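Local coordinates for protein oxalate--CoA ligase (Arabidopsis thaliana, PDB 5IE2) that belongs to the AMP-binding (ANL) family of two-domain enzymes and is modelled here with ATP in its ligand pocket, at residues Leu99-Ser104 against Phe167-Gly172; Thr262-Ile267 against Ile285-Ala290. All coordinates share one frame; numbering follows the deposited sequence. Where two conformers were deposited one is given.

Contact 1 (Leu99-Ser104 against Phe167-Gly172). With ATP (adenosine-5'-triphosphate), chain C.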
loop_
_atom_site.group_PDB
_atom_site.type_symbol
_atom_site.label_atom_id
_atom_site.label_comp_id
_atom_site.label_asym_id
_atom_site.label_seq_id
_atom_site.Cartn_x
_atom_site.Cartn_y
_atom_site.Cartn_z
ATOM N N LEU A 99 -13.346 14.871 4.720
ATOM C CA LEU A 99 -13.468 15.301 6.106
ATOM C C LEU A 99 -14.885 15.058 6.609
ATOM O O LEU A 99 -15.053 14.560 7.718
ATOM C CB LEU A 99 -13.090 16.769 6.274
ATOM C CG LEU A 99 -11.606 17.115 6.164
ATOM C CD1 LEU A 99 -11.479 18.628 6.095
ATOM C CD2 LEU A 99 -10.815 16.605 7.416
ATOM N N SER A 100 -15.896 15.405 5.804
ATOM C CA SER A 100 -17.282 15.184 6.203
ATOM C C SER A 100 -17.606 13.688 6.314
ATOM O O SER A 100 -18.173 13.228 7.312
ATOM C CB SER A 100 -18.230 15.851 5.198
ATOM O OG SER A 100 -19.563 15.537 5.515
ATOM N N ASP A 101 -17.234 12.932 5.293
ATOM C CA ASP A 101 -17.547 11.510 5.235
ATOM C C ASP A 101 -16.914 10.662 6.342
ATOM O O ASP A 101 -17.502 9.669 6.766
ATOM C CB ASP A 101 -17.102 10.958 3.882
ATOM C CG ASP A 101 -17.575 9.545 3.648
ATOM O OD1 ASP A 101 -18.790 9.340 3.456
ATOM O OD2 ASP A 101 -16.727 8.630 3.671
ATOM N N SER A 102 -15.720 11.046 6.798
ATOM C CA SER A 102 -15.005 10.346 7.855
ATOM C C SER A 102 -15.489 10.781 9.260
ATOM O O SER A 102 -15.068 10.199 10.265
ATOM C CB SER A 102 -13.500 10.634 7.718
ATOM O OG SER A 102 -13.268 12.035 7.905
ATOM N N ASP A 103 -16.347 11.809 9.317
ATOM C CA ASP A 103 -16.748 12.453 10.585
ATOM C C ASP A 103 -15.575 13.018 11.408
ATOM O O ASP A 103 -15.594 13.020 12.661
ATOM C CB ASP A 103 -17.559 11.486 11.440
ATOM C CG ASP A 103 -18.905 11.185 10.816
ATOM O OD1 ASP A 103 -19.643 12.167 10.567
ATOM O OD2 ASP A 103 -19.217 9.988 10.566
ATOM N N SER A 104 -14.567 13.510 10.699
ATOM C CA SER A 104 -13.423 14.115 11.353
ATOM C C SER A 104 -13.817 15.255 12.303
ATOM O O SER A 104 -14.634 16.102 11.949
ATOM C CB SER A 104 -12.429 14.636 10.279
ATOM O OG SER A 104 -11.797 13.516 9.668
ATOM N N PHE A 167 -8.981 4.852 9.414
ATOM C CA PHE A 167 -10.111 4.928 8.507
ATOM C C PHE A 167 -9.527 5.392 7.182
ATOM O O PHE A 167 -8.847 6.413 7.176
ATOM C CB PHE A 167 -11.174 5.918 8.988
ATOM C CG PHE A 167 -12.355 6.028 8.048
ATOM C CD1 PHE A 167 -13.351 5.072 8.063
ATOM C CD2 PHE A 167 -12.456 7.080 7.147
ATOM C CE1 PHE A 167 -14.448 5.162 7.181
ATOM C CE2 PHE A 167 -13.571 7.191 6.259
ATOM C CZ PHE A 167 -14.548 6.258 6.296
ATOM N N LEU A 168 -9.793 4.630 6.114
ATOM C CA LEU A 168 -9.253 4.843 4.749
ATOM C C LEU A 168 -10.372 4.647 3.747
ATOM O O LEU A 168 -11.405 4.059 4.071
ATOM C CB LEU A 168 -8.125 3.840 4.418
ATOM C CG LEU A 168 -6.893 4.007 5.267
ATOM C CD1 LEU A 168 -5.939 2.868 5.045
ATOM C CD2 LEU A 168 -6.267 5.337 4.896
ATOM N N HIS A 169 -10.163 5.144 2.533
ATOM C CA HIS A 169 -11.027 4.806 1.412
ATOM C C HIS A 169 -10.230 3.948 0.453
ATOM O O HIS A 169 -9.004 4.002 0.430
ATOM C CB HIS A 169 -11.544 6.050 0.697
ATOM C CG HIS A 169 -12.762 6.631 1.330
ATOM N ND1 HIS A 169 -12.708 7.497 2.405
ATOM C CD2 HIS A 169 -14.082 6.423 1.079
ATOM C CE1 HIS A 169 -13.944 7.824 2.764
ATOM N NE2 HIS A 169 -14.794 7.191 1.972
ATOM N N THR A 170 -10.919 3.111 -0.303
ATOM C CA THR A 170 -10.246 2.322 -1.338
ATOM C C THR A 170 -9.796 3.199 -2.530
ATOM O O THR A 170 -10.288 4.315 -2.684
ATOM C CB THR A 170 -11.134 1.214 -1.820
ATOM O OG1 THR A 170 -12.406 1.760 -2.200
ATOM C CG2 THR A 170 -11.309 0.183 -0.683
ATOM N N SER A 171 -8.825 2.720 -3.321
ATOM C CA SER A 171 -8.196 3.520 -4.386
ATOM C C SER A 171 -9.126 3.972 -5.551
ATOM O O SER A 171 -8.713 4.805 -6.354
ATOM C CB SER A 171 -7.006 2.743 -4.974
ATOM O OG SER A 171 -5.946 2.622 -4.028
ATOM N N GLY A 172 -10.350 3.447 -5.657
ATOM C CA GLY A 172 -11.283 3.913 -6.678
ATOM C C GLY A 172 -11.095 3.265 -8.062
ATOM O O GLY A 172 -11.584 3.751 -9.109
HETATM P PG ATP C . -11.220 0.015 -5.309
HETATM O O1G ATP C . -11.704 -0.616 -6.614
HETATM O O2G ATP C . -11.814 1.354 -5.047
HETATM O O3G ATP C . -11.409 -0.936 -4.129
HETATM P PB ATP C . -8.470 -0.863 -5.317
HETATM O O1B ATP C . -7.298 -0.549 -6.220
HETATM O O2B ATP C . -9.154 -2.182 -5.381
HETATM O O3B ATP C . -9.618 0.304 -5.431
HETATM P PA ATP C . -6.653 -1.199 -3.012
HETATM O O1A ATP C . -7.189 -1.792 -1.716
HETATM O O2A ATP C . -5.655 -0.109 -2.964
HETATM O O3A ATP C . -7.924 -0.592 -3.799
HETATM O "O5'" ATP C . -6.174 -2.398 -3.959
HETATM C "C5'" ATP C . -6.355 -3.802 -3.651
HETATM C "C4'" ATP C . -6.429 -4.531 -5.004
HETATM O "O4'" ATP C . -5.136 -4.478 -5.637
HETATM C "C3'" ATP C . -6.642 -6.006 -4.852
HETATM O "O3'" ATP C . -8.030 -6.275 -4.665
HETATM C "C2'" ATP C . -6.119 -6.562 -6.160
HETATM O "O2'" ATP C . -7.070 -6.287 -7.201
HETATM C "C1'" ATP C . -4.957 -5.647 -6.415
HETATM N N9 ATP C . -3.660 -6.247 -6.018
HETATM C C8 ATP C . -2.998 -6.116 -4.862
HETATM N N7 ATP C . -1.825 -6.818 -4.931
HETATM C C5 ATP C . -1.767 -7.375 -6.185
HETATM C C6 ATP C . -0.796 -8.215 -6.923
HETATM N N6 ATP C . 0.397 -8.562 -6.336
HETATM N N1 ATP C . -1.124 -8.553 -8.191
HETATM C C2 ATP C . -2.281 -8.162 -8.774
HETATM N N3 ATP C . -3.221 -7.399 -8.159
HETATM C C4 ATP C . -2.977 -6.993 -6.879
#
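Asp101 and Ser102, at the close of helix 92-101, meet Phe167 and His169 on strand 164-169, which leads into the Ser/Thr/Gly-rich phosphate-binding loop of the AMP-binding family. The helix ends in a Schellman motif, with Asp103 at positive phi and Ser104 N bonded back to Leu99 O at 3.2 Å.

The polar part of the contact is Asp101 OD2, which lies in the plane of the His169 ring at its CE1-NE2 edge, 2.9 Å from NE2. The carboxylate is turned 44° from that ring, and Asp101 reaches it because its CG stands opposite the backbone N (chi1 -171°). Tyr98 packs edge-to-face with the same imidazole.

Van der Waals packing joins Ser102 CB to Phe167 CE2 at 3.7 Å. The hydroxyl of Ser102 turns back into the last helical turn, bonding Tyr98 O, and takes a bond from Ser104 OG at 2.7 Å. Lys375 makes a cation-pi contact with Phe167 and a salt bridge with Asp103.

Beyond the strand the loop grips ATP. Two donors converge on O2G of ATP, Thr170 OG1 at 2.9 Å and Gly172 N at 2.6 Å. Ser171 OG bonds O2A of ATP at 2.9 Å.

Contact 2 (Thr262-Ile267 against Ile285-Ala290); sequences TIHQII and IRSCSA. With ATP (adenosine-5'-triphosphate), chain C; ACY (acetic acid), chain E.
Within the beta-alpha-beta unit formed by strand 256-259, helix 261-273 and strand 284-287, His264 of the helix reaches across to Ile285, Arg286 and Ser287 of the second, parallel strand. The axes of the two short segments pass 10.0 Å apart, a gap bridged by the imidazole.

His264 NE2 donates a hydrogen bond to Arg286 O at 2.9 Å. The oxygen lies close to the ring plane, yet the bond is bent, 139° at the hydrogen, and the donor stands 37° above the carbonyl plane. CG of His264 is opposite its carbonyl carbon (chi1 -72°), which sends the ring toward the strand. Because ND1 is bonded to Tyr257 OH, both ring nitrogens are engaged and the rotation of this buried ring is fixed.

Two neighbours wedge against the imidazole: Ile285 CG2 at 3.4 Å from His264 CE1, and Ser287, whose CB is 3.6 Å from His264 NE2. Arg286 starts away from the helix and runs extended, with NE bonded to Tyr198 OH and NH1 to Thr258 OG1 and His319 NE2; Cys288 CB sits above one face of its guanidinium, toward the rim.

Past the strand the chain enters the ATP pocket. Ser289 OG bonds His216, with an acetic acid molecule, probably from the crystallisation liquor, beside it. The backbone passes over one face of the adenine: Ser289 N is 3.2 Å from ATP N7. Ala290 C is 3.4 Å from ATP N1.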
loop_
_atom_site.group_PDB
_atom_site.type_symbol
_atom_site.label_atom_id
_atom_site.label_comp_id
_atom_site.label_asym_id
_atom_site.label_seq_id
_atom_site.Cartn_x
_atom_site.Cartn_y
_atom_site.Cartn_z
ATOM N N THR A 262 5.221 0.070 -10.427
ATOM C CA THR A 262 5.628 1.272 -11.176
ATOM C C THR A 262 6.858 1.957 -10.519
ATOM O O THR A 262 7.741 2.513 -11.214
ATOM C CB THR A 262 4.493 2.271 -11.322
ATOM O OG1 THR A 262 3.991 2.615 -10.024
ATOM C CG2 THR A 262 3.343 1.647 -12.187
ATOM N N ILE A 263 6.937 1.880 -9.188
ATOM C CA ILE A 263 8.108 2.438 -8.516
ATOM C C ILE A 263 9.349 1.564 -8.747
ATOM O O ILE A 263 10.452 2.098 -9.028
ATOM C CB ILE A 263 7.828 2.631 -6.994
ATOM C CG1 ILE A 263 6.790 3.729 -6.770
ATOM C CG2 ILE A 263 9.128 2.932 -6.222
ATOM C CD1 ILE A 263 7.251 5.142 -7.242
ATOM N N HIS A 264 9.203 0.237 -8.663
ATOM C CA HIS A 264 10.320 -0.639 -9.016
ATOM C C HIS A 264 10.833 -0.326 -10.453
ATOM O O HIS A 264 12.036 -0.335 -10.701
ATOM C CB HIS A 264 9.925 -2.123 -8.954
ATOM C CG HIS A 264 9.734 -2.627 -7.561
ATOM N ND1 HIS A 264 10.711 -2.511 -6.595
ATOM C CD2 HIS A 264 8.676 -3.229 -6.961
ATOM C CE1 HIS A 264 10.276 -3.061 -5.469
ATOM N NE2 HIS A 264 9.046 -3.508 -5.666
ATOM N N GLN A 265 9.917 -0.063 -11.384
ATOM C CA GLN A 265 10.345 0.270 -12.773
ATOM C C GLN A 265 11.143 1.571 -12.814
ATOM O O GLN A 265 12.146 1.662 -13.564
ATOM C CB GLN A 265 9.143 0.367 -13.708
ATOM C CG GLN A 265 8.555 -1.029 -14.048
ATOM C CD GLN A 265 7.190 -0.930 -14.698
ATOM O OE1 GLN A 265 6.205 -0.529 -14.048
ATOM N NE2 GLN A 265 7.110 -1.287 -16.007
ATOM N N ILE A 266 10.707 2.566 -12.056
ATOM C CA ILE A 266 11.511 3.813 -11.987
ATOM C C ILE A 266 12.924 3.589 -11.404
ATOM O O ILE A 266 13.928 4.159 -11.904
ATOM C CB ILE A 266 10.755 4.891 -11.161
ATOM C CG1 ILE A 266 9.499 5.269 -11.934
ATOM C CG2 ILE A 266 11.656 6.116 -10.858
ATOM C CD1 ILE A 266 8.538 6.169 -11.220
ATOM N N ILE A 267 13.013 2.754 -10.362
ATOM C CA ILE A 267 14.298 2.403 -9.731
ATOM C C ILE A 267 15.178 1.652 -10.723
ATOM O O ILE A 267 16.398 1.872 -10.799
ATOM C CB ILE A 267 14.046 1.556 -8.485
ATOM C CG1 ILE A 267 13.394 2.443 -7.400
ATOM C CG2 ILE A 267 15.340 0.859 -7.975
ATOM C CD1 ILE A 267 12.811 1.589 -6.175
ATOM N N ILE A 285 13.635 -7.912 -1.579
ATOM C CA ILE A 285 12.957 -6.751 -2.125
ATOM C C ILE A 285 11.511 -7.195 -2.267
ATOM O O ILE A 285 11.283 -8.289 -2.731
ATOM C CB ILE A 285 13.545 -6.326 -3.494
ATOM C CG1 ILE A 285 14.934 -5.671 -3.268
ATOM C CG2 ILE A 285 12.576 -5.314 -4.233
ATOM C CD1 ILE A 285 15.709 -5.498 -4.642
ATOM N N ARG A 286 10.570 -6.362 -1.830
ATOM C CA ARG A 286 9.176 -6.759 -1.883
ATOM C C ARG A 286 8.379 -5.946 -2.911
ATOM O O ARG A 286 8.652 -4.747 -3.118
ATOM C CB ARG A 286 8.580 -6.616 -0.467
ATOM C CG ARG A 286 7.081 -7.037 -0.377
ATOM C CD ARG A 286 6.648 -6.815 1.078
ATOM N NE ARG A 286 5.255 -7.235 1.295
ATOM C CZ ARG A 286 4.200 -6.419 1.375
ATOM N NH1 ARG A 286 4.303 -5.085 1.210
ATOM N NH2 ARG A 286 3.003 -6.953 1.622
ATOM N N SER A 287 7.387 -6.607 -3.558
ATOM C CA SER A 287 6.487 -5.908 -4.455
ATOM C C SER A 287 5.045 -6.248 -4.080
ATOM O O SER A 287 4.805 -7.355 -3.683
ATOM C CB SER A 287 6.783 -6.318 -5.921
ATOM O OG SER A 287 5.944 -5.616 -6.857
ATOM N N CYS A 288 4.127 -5.290 -4.143
ATOM C CA CYS A 288 2.717 -5.557 -3.790
ATOM C C CYS A 288 1.851 -4.526 -4.491
ATOM O O CYS A 288 2.403 -3.565 -5.073
ATOM C CB CYS A 288 2.548 -5.534 -2.238
ATOM S SG CYS A 288 0.968 -6.165 -1.682
ATOM N N SER A 289 0.527 -4.738 -4.474
ATOM C CA SER A 289 -0.549 -3.763 -4.828
ATOM C C SER A 289 -1.000 -3.822 -6.285
ATOM O O SER A 289 -2.106 -3.371 -6.579
ATOM C CB SER A 289 -0.193 -2.286 -4.532
ATOM O OG SER A 289 0.228 -2.109 -3.166
ATOM N N ALA A 290 -0.144 -4.328 -7.181
ATOM C CA ALA A 290 -0.507 -4.510 -8.589
ATOM C C ALA A 290 0.391 -5.614 -9.091
ATOM O O ALA A 290 1.459 -5.805 -8.486
ATOM C CB ALA A 290 -0.271 -3.194 -9.402
HETATM P PG ATP C . -11.220 0.015 -5.309
HETATM O O1G ATP C . -11.704 -0.616 -6.614
HETATM O O2G ATP C . -11.814 1.354 -5.047
HETATM O O3G ATP C . -11.409 -0.936 -4.129
HETATM P PB ATP C . -8.470 -0.863 -5.317
HETATM O O1B ATP C . -7.298 -0.549 -6.220
HETATM O O2B ATP C . -9.154 -2.182 -5.381
HETATM O O3B ATP C . -9.618 0.304 -5.431
HETATM P PA ATP C . -6.653 -1.199 -3.012
HETATM O O1A ATP C . -7.189 -1.792 -1.716
HETATM O O2A ATP C . -5.655 -0.109 -2.964
HETATM O O3A ATP C . -7.924 -0.592 -3.799
HETATM O "O5'" ATP C . -6.174 -2.398 -3.959
HETATM C "C5'" ATP C . -6.355 -3.802 -3.651
HETATM C "C4'" ATP C . -6.429 -4.531 -5.004
HETATM O "O4'" ATP C . -5.136 -4.478 -5.637
HETATM C "C3'" ATP C . -6.642 -6.006 -4.852
HETATM O "O3'" ATP C . -8.030 -6.275 -4.665
HETATM C "C2'" ATP C . -6.119 -6.562 -6.160
HETATM O "O2'" ATP C . -7.070 -6.287 -7.201
HETATM C "C1'" ATP C . -4.957 -5.647 -6.415
HETATM N N9 ATP C . -3.660 -6.247 -6.018
HETATM C C8 ATP C . -2.998 -6.116 -4.862
HETATM N N7 ATP C . -1.825 -6.818 -4.931
HETATM C C5 ATP C . -1.767 -7.375 -6.185
HETATM C C6 ATP C . -0.796 -8.215 -6.923
HETATM N N6 ATP C . 0.397 -8.562 -6.336
HETATM N N1 ATP C . -1.124 -8.553 -8.191
HETATM C C2 ATP C . -2.281 -8.162 -8.774
HETATM N N3 ATP C . -3.221 -7.399 -8.159
HETATM C C4 ATP C . -2.977 -6.993 -6.879
HETATM C C ACY E . -2.259 -2.885 -0.968
HETATM O O ACY E . -1.022 -3.014 -1.291
HETATM O OXT ACY E . -2.721 -3.113 0.189
HETATM C CH3 ACY E . -3.238 -2.487 -2.040
#

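From the N terminus, contact 1 closes first: helix 92-101 leads through strands 104-110 and 127-132 before Phe167-Gly172 comes back to the helix end, 62 residues later. Contact 2 opens only after this loop is complete and spans just 17 residues, so the two stand in series and neither cross nor nest. Contact 1 joins the helix end to the two-stranded hairpin of 164-169 and 179-183; contact 2 holds a helix against the mixed sheet that contains strand 284-287. Their centres are 26 Å apart and their nearest atoms about 8 Å, without touching. ATP touches both, with its phosphates at Thr170-Gly172 and its adenine at Ser289-Ala290.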